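Local coordinates for phosphatidylglycerophosphatase and protein-tyrosine phosphatase 1 (Mus musculus, PDB 3RGO), which dephosphorylates phosphatidylglycerophosphate to phosphatidylglycerol, an essential step on the way to cardiolipin in mitochondria, at residues 4-7 with 8-11; 20-23 with 24-28; 79-82 with 83-87; 145-148 with 149-153. All blocks are in the same frame, centred on the assembly; numbering follows the deposited sequence.

Interaction 1 of 4, residues 4-7 with 8-11; sequences RIDH and TVLL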
loop_
_atom_site.group_PDB
_atom_site.type_symbol
_atom_site.label_atom_id
_atom_site.label_comp_id
_atom_site.label_asym_id
_atom_site.label_seq_id
_atom_site.Cartn_x
_atom_site.Cartn_y
_atom_site.Cartn_z
ATOM N N ARG A 4 -8.210 7.504 4.040
ATOM C CA ARG A 4 -6.924 7.835 4.641
ATOM C C ARG A 4 -6.661 6.914 5.830
ATOM O O ARG A 4 -7.532 6.725 6.686
ATOM C CB ARG A 4 -6.876 9.301 5.077
ATOM C CG ARG A 4 -5.630 9.645 5.886
ATOM C CD ARG A 4 -5.448 11.147 6.043
ATOM N NE ARG A 4 -5.290 11.826 4.758
ATOM C CZ ARG A 4 -4.143 11.905 4.088
ATOM N NH1 ARG A 4 -3.045 11.331 4.570
ATOM N NH2 ARG A 4 -4.095 12.552 2.929
ATOM N N ILE A 5 -5.465 6.332 5.873
ATOM C CA ILE A 5 -5.088 5.431 6.957
ATOM C C ILE A 5 -4.373 6.204 8.063
ATOM O O ILE A 5 -4.676 6.047 9.250
ATOM C CB ILE A 5 -4.184 4.289 6.452
ATOM C CG1 ILE A 5 -4.899 3.485 5.357
ATOM C CG2 ILE A 5 -3.779 3.382 7.604
ATOM C CD1 ILE A 5 -6.195 2.822 5.813
ATOM N N ASP A 6 -3.417 7.034 7.662
ATOM C CA ASP A 6 -2.773 7.971 8.574
ATOM C C ASP A 6 -2.270 9.183 7.792
ATOM O O ASP A 6 -2.714 9.429 6.669
ATOM C CB ASP A 6 -1.659 7.304 9.408
ATOM C CG ASP A 6 -0.488 6.812 8.566
ATOM O OD1 ASP A 6 -0.396 7.171 7.375
ATOM O OD2 ASP A 6 0.359 6.068 9.111
ATOM N N HIS A 7 -1.357 9.944 8.380
ATOM C CA HIS A 7 -0.873 11.162 7.742
ATOM C C HIS A 7 -0.150 10.885 6.414
ATOM O O HIS A 7 -0.038 11.772 5.572
ATOM C CB HIS A 7 0.033 11.940 8.705
ATOM C CG HIS A 7 0.337 13.337 8.257
ATOM N ND1 HIS A 7 1.513 13.678 7.626
ATOM C CD2 HIS A 7 -0.387 14.479 8.349
ATOM C CE1 HIS A 7 1.503 14.973 7.350
ATOM N NE2 HIS A 7 0.362 15.479 7.778
ATOM N N THR A 8 0.336 9.657 6.232
ATOM C CA THR A 8 1.099 9.300 5.031
ATOM C C THR A 8 0.295 8.460 4.040
ATOM O O THR A 8 0.207 8.781 2.853
ATOM C CB THR A 8 2.388 8.504 5.376
ATOM O OG1 THR A 8 3.238 9.282 6.226
ATOM C CG2 THR A 8 3.153 8.137 4.110
ATOM N N VAL A 9 -0.292 7.379 4.535
ATOM C CA VAL A 9 -0.862 6.366 3.654
ATOM C C VAL A 9 -2.360 6.505 3.413
ATOM O O VAL A 9 -3.131 6.766 4.332
ATOM C CB VAL A 9 -0.556 4.953 4.178
ATOM C CG1 VAL A 9 -1.371 3.901 3.418
ATOM C CG2 VAL A 9 0.935 4.679 4.078
ATOM N N LEU A 10 -2.756 6.337 2.155
ATOM C CA LEU A 10 -4.156 6.147 1.810
ATOM C C LEU A 10 -4.320 4.795 1.123
ATOM O O LEU A 10 -3.424 4.332 0.414
ATOM C CB LEU A 10 -4.658 7.271 0.900
ATOM C CG LEU A 10 -4.459 8.689 1.444
ATOM C CD1 LEU A 10 -3.187 9.306 0.874
ATOM C CD2 LEU A 10 -5.667 9.555 1.124
ATOM N N LEU A 11 -5.467 4.168 1.358
ATOM C CA LEU A 11 -5.794 2.871 0.778
ATOM C C LEU A 11 -7.119 2.995 0.027
ATOM O O LEU A 11 -8.116 3.441 0.594
ATOM C CB LEU A 11 -5.917 1.818 1.881
ATOM C CG LEU A 11 -6.526 0.468 1.494
ATOM C CD1 LEU A 11 -5.628 -0.293 0.526
ATOM C CD2 LEU A 11 -6.820 -0.371 2.729
HETATM O O HOH W 1 3.324 11.895 5.531
#
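Arg4 lies against Leu10 at an antiparallel non-hydrogen-bonded pair, and CD2 of Leu10 sits over one face of the guanidinium, toward its rim, 3.8 Å from NH2. The arginine chain bends at chi3 (-61°), which turns its end back over the loop, where NH1 donates in the carbonyl plane to O of Asp6 at 2.9 Å; NH2 forms a salt bridge with Glu27. The backbone N of Ile5 bonds to O of Val9 at 2.8 Å, while its CG1 packs on Val9 CG1 and on CB of Leu11, each at 4.0 Å. The Asp6 side chain folds back over the turn: CG stands between the backbone N and the carbonyl carbon (chi1 65°), and OD1 takes two amides at once, N of Thr8 at 2.8 Å from above the carboxylate plane, and N of Val9, also at 2.8 Å, almost in line with the C-O bond. OD2 accepts from the Tyr110 hydroxyl of helix 102-115. One water joins His7 ND1 to OG1 of Thr8. This Asx turn in the β-hairpin of strands 2-4 and 9-12 has both carboxylate oxygens engaged, which fixes the aspartate in rotation, and its several donors would probably stabilise the ionised form.

Interaction 2 of 4, residues 20-23 with 24-28; sequences TRRL and VLDEN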
loop_
_atom_site.group_PDB
_atom_site.type_symbol
_atom_site.label_atom_id
_atom_site.label_comp_id
_atom_site.label_asym_id
_atom_site.label_seq_id
_atom_site.Cartn_x
_atom_site.Cartn_y
_atom_site.Cartn_z
ATOM N N THR A 20 -6.649 12.204 -10.348
ATOM C CA THR A 20 -5.284 12.686 -10.170
ATOM C C THR A 20 -5.210 14.043 -9.479
ATOM O O THR A 20 -4.486 14.211 -8.500
ATOM C CB THR A 20 -4.558 12.778 -11.525
ATOM O OG1 THR A 20 -4.495 11.476 -12.117
ATOM C CG2 THR A 20 -3.148 13.319 -11.350
ATOM N N ARG A 21 -5.959 15.010 -9.997
ATOM C CA ARG A 21 -5.915 16.372 -9.475
ATOM C C ARG A 21 -6.260 16.433 -7.990
ATOM O O ARG A 21 -5.530 17.027 -7.193
ATOM C CB ARG A 21 -6.859 17.275 -10.279
ATOM C CG ARG A 21 -6.926 18.705 -9.778
ATOM C CD ARG A 21 -7.833 19.558 -10.661
ATOM N NE ARG A 21 -7.878 20.946 -10.210
ATOM C CZ ARG A 21 -8.693 21.397 -9.260
ATOM N NH1 ARG A 21 -9.533 20.567 -8.656
ATOM N NH2 ARG A 21 -8.666 22.677 -8.911
ATOM N N ARG A 22 -7.380 15.820 -7.625
ATOM C CA ARG A 22 -7.831 15.794 -6.237
ATOM C C ARG A 22 -6.828 15.094 -5.321
ATOM O O ARG A 22 -6.537 15.566 -4.221
ATOM C CB ARG A 22 -9.191 15.101 -6.143
ATOM C CG ARG A 22 -9.559 14.630 -4.745
ATOM C CD ARG A 22 -10.650 15.494 -4.132
ATOM N NE ARG A 22 -11.155 14.920 -2.888
ATOM C CZ ARG A 22 -12.248 15.341 -2.259
ATOM N NH1 ARG A 22 -12.958 16.345 -2.759
ATOM N NH2 ARG A 22 -12.633 14.756 -1.133
ATOM N N LEU A 23 -6.302 13.963 -5.777
ATOM C CA LEU A 23 -5.370 13.182 -4.972
ATOM C C LEU A 23 -4.099 13.959 -4.643
ATOM O O LEU A 23 -3.613 13.920 -3.514
ATOM C CB LEU A 23 -5.018 11.872 -5.679
ATOM C CG LEU A 23 -6.147 10.842 -5.721
ATOM C CD1 LEU A 23 -5.744 9.625 -6.543
ATOM C CD2 LEU A 23 -6.538 10.441 -4.307
ATOM N N VAL A 24 -3.571 14.666 -5.636
ATOM C CA VAL A 24 -2.311 15.385 -5.481
ATOM C C VAL A 24 -2.465 16.679 -4.679
ATOM O O VAL A 24 -1.687 16.950 -3.768
ATOM C CB VAL A 24 -1.684 15.707 -6.853
ATOM C CG1 VAL A 24 -0.486 16.630 -6.690
ATOM C CG2 VAL A 24 -1.291 14.423 -7.567
ATOM N N LEU A 25 -3.474 17.471 -5.023
ATOM C CA LEU A 25 -3.685 18.759 -4.371
ATOM C C LEU A 25 -4.314 18.617 -2.986
ATOM O O LEU A 25 -3.867 19.248 -2.028
ATOM C CB LEU A 25 -4.550 19.664 -5.252
ATOM C CG LEU A 25 -3.987 19.954 -6.644
ATOM C CD1 LEU A 25 -5.021 20.652 -7.509
ATOM C CD2 LEU A 25 -2.716 20.780 -6.543
ATOM N N ASP A 26 -5.347 17.788 -2.882
ATOM C CA ASP A 26 -6.103 17.670 -1.636
ATOM C C ASP A 26 -5.511 16.671 -0.637
ATOM O O ASP A 26 -5.534 16.914 0.570
ATOM C CB ASP A 26 -7.564 17.317 -1.929
ATOM C CG ASP A 26 -8.282 18.408 -2.700
ATOM O OD1 ASP A 26 -7.703 19.504 -2.860
ATOM O OD2 ASP A 26 -9.423 18.171 -3.147
ATOM N N GLU A 27 -4.989 15.554 -1.137
ATOM C CA GLU A 27 -4.470 14.501 -0.265
ATOM C C GLU A 27 -2.943 14.489 -0.213
ATOM O O GLU A 27 -2.348 13.634 0.441
ATOM C CB GLU A 27 -4.981 13.129 -0.719
ATOM C CG GLU A 27 -6.487 13.042 -0.896
ATOM C CD GLU A 27 -7.247 13.160 0.410
ATOM O OE1 GLU A 27 -6.603 13.280 1.473
ATOM O OE2 GLU A 27 -8.496 13.135 0.372
ATOM N N ASN A 28 -2.324 15.435 -0.915
ATOM C CA ASN A 28 -0.867 15.572 -0.962
ATOM C C ASN A 28 -0.146 14.314 -1.443
ATOM O O ASN A 28 1.004 14.068 -1.076
ATOM C CB ASN A 28 -0.315 16.013 0.400
ATOM C CG ASN A 28 1.087 16.601 0.301
ATOM O OD1 ASN A 28 1.775 16.781 1.310
ATOM N ND2 ASN A 28 1.517 16.903 -0.920
#
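Arg22 and Asp26, one helical turn apart, meet with their side chains at about a right angle. Two torsions place the arginine: CG is anti to the backbone N (chi1 162°), and chi2, at 107°, bends the chain toward the aspartate. Between the side chains the closest approach is CD of Arg22 to OD2 of Asp26 at 3.1 Å, and the salt bridge is long, 3.7 Å from NE of Arg22 to that same OD2. The oxygen stands clear of the guanidinium plane, so the pairing is electrostatic, with no directed hydrogen bond, beside the CD contact. Arg21 instead runs extended from CG to NE, and Leu25 crosses it, its CD1 3.5 Å from Arg21 CG and over one face of the guanidinium, near the rim. On the buried side, Val24 sets CG2 3.3 Å from O of Thr20, and Leu23 packs on Tyr2 and Tyr93. Glu27 bends at chi2 (-67°), and its carboxylate is hydrogen-bonded to the Tyr2 hydroxyl. The backbone bonds from Val24 N to Thr20 O and from Leu25 N to Arg21 O are both 3.0 Å; Arg22 O takes Asp26 N at 2.9 Å and, weakly, Glu27 N, which also reaches Leu23 O weakly. This is a short amphipathic helix whose C-terminal end turns at Asn28, with positive phi, into strand 29-35 of the phosphatase sheet; Leu23 and Val24 face the interior, Arg21, Arg22, Leu25 and Asp26 the outside.

Interaction 3 of 4, residues 79-82 with 83-87; sequences VQFA and LKYQA
Leu83 lies beside Val79, both side chains pointing the same way, with its CD1 4.0 Å from CG1 of the valine; Gln113 of helix 102-115 touches both. The backbone N of Leu83 bonds to O of Val79 at 2.9 Å. Lys84 repeats the bond to O of Gln80, then extends fully away from the helix to a salt bridge with Glu57. Tyr85 makes the main side-chain contact, an edge-to-face pair in which its edge is turned to the face of Phe81. The ring planes stand at 64° and the centroids 5.3 Å apart, with CE2 of Tyr85 3.7 Å from CZ of Phe81. Different first torsions bring the rings together: Phe81 has CG anti to its backbone N (chi1 -174°), whereas in Tyr85 CG is anti to the carbonyl carbon (chi1 -77°). CD2 of Tyr85 also passes O of Phe81 at 3.5 Å, an oxygen to which Tyr85 N bonds only weakly (3.3 Å), and the Tyr85 hydroxyl shares Glu57 with Lys84. Gln86 closes the turn through its backbone N, 2.9 Å from O of Ala82. Phe81 and Tyr85 line the flank of helix 72-88 that rests on strands 29-35 and 57-61, the helix-on-sheet packing of the dual-specificity phosphatase fold.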
loop_
_atom_site.group_PDB
_atom_site.type_symbol
_atom_site.label_atom_id
_atom_site.label_comp_id
_atom_site.label_asym_id
_atom_site.label_seq_id
_atom_site.Cartn_x
_atom_site.Cartn_y
_atom_site.Cartn_z
ATOM N N VAL A 79 7.085 -0.823 1.866
ATOM C CA VAL A 79 7.108 -0.118 3.137
ATOM C C VAL A 79 8.165 0.991 3.150
ATOM O O VAL A 79 7.891 2.112 3.579
ATOM C CB VAL A 79 7.319 -1.099 4.310
ATOM C CG1 VAL A 79 7.481 -0.344 5.620
ATOM C CG2 VAL A 79 6.148 -2.085 4.379
ATOM N N GLN A 80 9.367 0.682 2.673
ATOM C CA GLN A 80 10.427 1.685 2.597
ATOM C C GLN A 80 10.034 2.835 1.672
ATOM O O GLN A 80 10.423 3.978 1.891
ATOM C CB GLN A 80 11.746 1.054 2.143
ATOM C CG GLN A 80 12.299 0.011 3.111
ATOM C CD GLN A 80 12.511 0.558 4.514
ATOM O OE1 GLN A 80 13.041 1.658 4.694
ATOM N NE2 GLN A 80 12.107 -0.216 5.517
ATOM N N PHE A 81 9.258 2.524 0.637
ATOM C CA PHE A 81 8.737 3.542 -0.273
ATOM C C PHE A 81 7.787 4.474 0.474
ATOM O O PHE A 81 7.878 5.693 0.353
ATOM C CB PHE A 81 8.012 2.876 -1.444
ATOM C CG PHE A 81 7.551 3.833 -2.518
ATOM C CD1 PHE A 81 8.432 4.295 -3.484
ATOM C CD2 PHE A 81 6.224 4.238 -2.581
ATOM C CE1 PHE A 81 8.002 5.159 -4.482
ATOM C CE2 PHE A 81 5.782 5.096 -3.574
ATOM C CZ PHE A 81 6.673 5.559 -4.528
ATOM N N ALA A 82 6.887 3.892 1.262
ATOM C CA ALA A 82 5.965 4.688 2.071
ATOM C C ALA A 82 6.726 5.553 3.076
ATOM O O ALA A 82 6.378 6.709 3.302
ATOM C CB ALA A 82 4.972 3.784 2.794
ATOM N N LEU A 83 7.771 4.982 3.670
ATOM C CA LEU A 83 8.546 5.686 4.688
ATOM C C LEU A 83 9.353 6.818 4.069
ATOM O O LEU A 83 9.566 7.861 4.695
ATOM C CB LEU A 83 9.461 4.715 5.434
ATOM C CG LEU A 83 8.747 3.640 6.262
ATOM C CD1 LEU A 83 9.745 2.690 6.912
ATOM C CD2 LEU A 83 7.859 4.278 7.318
ATOM N N LYS A 84 9.809 6.599 2.840
ATOM C CA LYS A 84 10.458 7.644 2.060
ATOM C C LYS A 84 9.580 8.887 2.026
ATOM O O LYS A 84 10.045 9.995 2.285
ATOM C CB LYS A 84 10.718 7.148 0.635
ATOM C CG LYS A 84 11.134 8.226 -0.354
ATOM C CD LYS A 84 11.191 7.662 -1.770
ATOM C CE LYS A 84 11.603 8.715 -2.782
ATOM N NZ LYS A 84 11.766 8.123 -4.138
ATOM N N TYR A 85 8.302 8.700 1.713
ATOM C CA TYR A 85 7.384 9.833 1.629
ATOM C C TYR A 85 6.915 10.352 2.991
ATOM O O TYR A 85 6.629 11.539 3.137
ATOM C CB TYR A 85 6.224 9.544 0.667
ATOM C CG TYR A 85 6.679 9.680 -0.767
ATOM C CD1 TYR A 85 6.821 10.936 -1.349
ATOM C CD2 TYR A 85 7.023 8.565 -1.521
ATOM C CE1 TYR A 85 7.269 11.076 -2.645
ATOM C CE2 TYR A 85 7.469 8.695 -2.821
ATOM C CZ TYR A 85 7.593 9.952 -3.377
ATOM O OH TYR A 85 8.036 10.089 -4.670
ATOM N N GLN A 86 6.861 9.475 3.988
ATOM C CA GLN A 86 6.581 9.916 5.352
ATOM C C GLN A 86 7.619 10.930 5.828
ATOM O O GLN A 86 7.280 11.912 6.488
ATOM C CB GLN A 86 6.535 8.738 6.327
ATOM C CG GLN A 86 6.307 9.174 7.769
ATOM C CD GLN A 86 6.460 8.039 8.762
ATOM O OE1 GLN A 86 5.549 7.231 8.949
ATOM N NE2 GLN A 86 7.613 7.982 9.417
ATOM N N ALA A 87 8.884 10.681 5.496
ATOM C CA ALA A 87 9.975 11.582 5.864
ATOM C C ALA A 87 9.864 12.926 5.157
ATOM O O ALA A 87 10.392 13.936 5.628
ATOM C CB ALA A 87 11.322 10.940 5.558
#

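Interaction 4 of 4, residues 145-148 with 149-153; sequences EFHK and EITAR
The carbonyl O of His147 is gripped twice by Thr151, by the backbone N at 3.1 Å and by OG1 at 2.8 Å, the two donors reaching it from opposite faces of the carbonyl plane. With OG1 anti to the carbonyl carbon (chi1 -55°), the hydroxyl of Thr151 reaches back to that oxygen and stands over the centre of the His147 ring, 4.3 Å above it. The other carbonyls of the turn each accept one regular amide bond: O of Glu145 from Glu149 N at 3.0 Å, O of Phe146 from Ile150 N at 2.9 Å, and O of Lys148 from Ala152 N at 3.1 Å. CG1 of Ile150 approaches CE1 of Phe146 at 3.4 Å, and CD1 of Ile150 makes an off-centre CH-pi contact, 4.1 Å from the Phe146 ring centroid and 30° from the normal. Phe146 itself meets the ring of His76 and packs on Ala109; Gln113 touches both Phe146 and Ile150. The bond from OG1 gives the threonine hydroxyl a partner within the helix on its exposed side, while on the buried side Phe146 and Ile150 pack by carbon contacts where the helix meets helices 72-88 and 102-115.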
loop_
_atom_site.group_PDB
_atom_site.type_symbol
_atom_site.label_atom_id
_atom_site.label_comp_id
_atom_site.label_asym_id
_atom_site.label_seq_id
_atom_site.Cartn_x
_atom_site.Cartn_y
_atom_site.Cartn_z
ATOM N N GLU A 145 5.477 -13.538 8.792
ATOM C CA GLU A 145 6.920 -13.612 8.561
ATOM C C GLU A 145 7.506 -12.202 8.550
ATOM O O GLU A 145 8.608 -11.961 9.056
ATOM C CB GLU A 145 7.232 -14.320 7.239
ATOM C CG GLU A 145 6.873 -15.801 7.205
ATOM C CD GLU A 145 7.982 -16.690 7.746
ATOM O OE1 GLU A 145 8.570 -16.349 8.795
ATOM O OE2 GLU A 145 8.263 -17.736 7.121
ATOM N N PHE A 146 6.756 -11.267 7.974
ATOM C CA PHE A 146 7.186 -9.874 7.924
ATOM C C PHE A 146 7.336 -9.332 9.344
ATOM O O PHE A 146 8.293 -8.618 9.651
ATOM C CB PHE A 146 6.185 -9.028 7.121
ATOM C CG PHE A 146 6.622 -7.604 6.916
ATOM C CD1 PHE A 146 6.229 -6.609 7.796
ATOM C CD2 PHE A 146 7.427 -7.262 5.843
ATOM C CE1 PHE A 146 6.627 -5.301 7.607
ATOM C CE2 PHE A 146 7.830 -5.960 5.649
ATOM C CZ PHE A 146 7.431 -4.976 6.534
ATOM N N HIS A 147 6.384 -9.689 10.202
ATOM C CA HIS A 147 6.401 -9.302 11.608
ATOM C C HIS A 147 7.650 -9.820 12.329
ATOM O O HIS A 147 8.257 -9.106 13.125
ATOM C CB HIS A 147 5.135 -9.809 12.302
ATOM C CG HIS A 147 4.985 -9.333 13.714
ATOM N ND1 HIS A 147 5.020 -10.187 14.795
ATOM C CD2 HIS A 147 4.801 -8.091 14.221
ATOM C CE1 HIS A 147 4.861 -9.491 15.908
ATOM N NE2 HIS A 147 4.725 -8.218 15.586
ATOM N N LYS A 148 8.031 -11.061 12.047
ATOM C CA LYS A 148 9.234 -11.638 12.639
ATOM C C LYS A 148 10.506 -10.929 12.180
ATOM O O LYS A 148 11.424 -10.712 12.974
ATOM C CB LYS A 148 9.324 -13.131 12.315
ATOM C CG LYS A 148 8.247 -13.979 12.967
ATOM C CD LYS A 148 8.429 -15.451 12.628
ATOM C CE LYS A 148 7.320 -16.298 13.230
ATOM N NZ LYS A 148 7.521 -17.748 12.955
ATOM N N GLU A 149 10.564 -10.584 10.897
ATOM C CA GLU A 149 11.721 -9.896 10.332
ATOM C C GLU A 149 11.863 -8.493 10.906
ATOM O O GLU A 149 12.973 -8.041 11.208
ATOM C CB GLU A 149 11.622 -9.819 8.808
ATOM C CG GLU A 149 11.833 -11.147 8.102
ATOM C CD GLU A 149 11.915 -10.993 6.595
ATOM O OE1 GLU A 149 11.472 -9.947 6.085
ATOM O OE2 GLU A 149 12.420 -11.913 5.921
ATOM N N ILE A 150 10.732 -7.812 11.049
ATOM C CA ILE A 150 10.696 -6.467 11.611
ATOM C C ILE A 150 11.225 -6.458 13.036
ATOM O O ILE A 150 12.001 -5.579 13.418
ATOM C CB ILE A 150 9.257 -5.901 11.610
ATOM C CG1 ILE A 150 8.826 -5.553 10.184
ATOM C CG2 ILE A 150 9.147 -4.702 12.540
ATOM C CD1 ILE A 150 9.923 -4.943 9.339
ATOM N N THR A 151 10.801 -7.444 13.818
ATOM C CA THR A 151 11.232 -7.572 15.202
ATOM C C THR A 151 12.736 -7.838 15.305
ATOM O O THR A 151 13.426 -7.249 16.141
ATOM C CB THR A 151 10.462 -8.705 15.910
ATOM O OG1 THR A 151 9.053 -8.477 15.775
ATOM C CG2 THR A 151 10.829 -8.764 17.384
ATOM N N ALA A 152 13.239 -8.722 14.448
ATOM C CA ALA A 152 14.651 -9.089 14.463
ATOM C C ALA A 152 15.545 -7.938 14.006
ATOM O O ALA A 152 16.676 -7.796 14.473
ATOM C CB ALA A 152 14.888 -10.324 13.608
ATOM N N ARG A 153 15.040 -7.119 13.089
ATOM C CA ARG A 153 15.795 -5.964 12.622
ATOM C C ARG A 153 15.802 -4.902 13.712
ATOM O O ARG A 153 16.775 -4.157 13.865
ATOM C CB ARG A 153 15.195 -5.407 11.330
ATOM C CG ARG A 153 16.231 -5.004 10.289
ATOM C CD ARG A 153 15.575 -4.617 8.970
ATOM N NE ARG A 153 14.595 -5.608 8.528
ATOM C CZ ARG A 153 14.891 -6.690 7.814
ATOM N NH1 ARG A 153 16.145 -6.928 7.455
ATOM N NH2 ARG A 153 13.934 -7.535 7.458
#

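In the fold
From the N terminus, interaction 1 closes the tight turn between strands 2-4 and 9-12 at one edge of the sheet, with Leu11 about 8 Å, side chain to side chain, from Cys96, the predicted phosphocysteine residue. The chain then enters helix 20-26, where interaction 2 is coupled back to the hairpin through Glu27 and Arg4. Interaction 3, on helix 72-88, touches the hairpin at Thr8 and reaches interaction 4 on helix 137-154 by Val79 against Phe146. All four are local and follow in series, none nesting or crossing. Interactions 2 and 4 lie on opposite sides of the chain's centre, about 33 Å between centres.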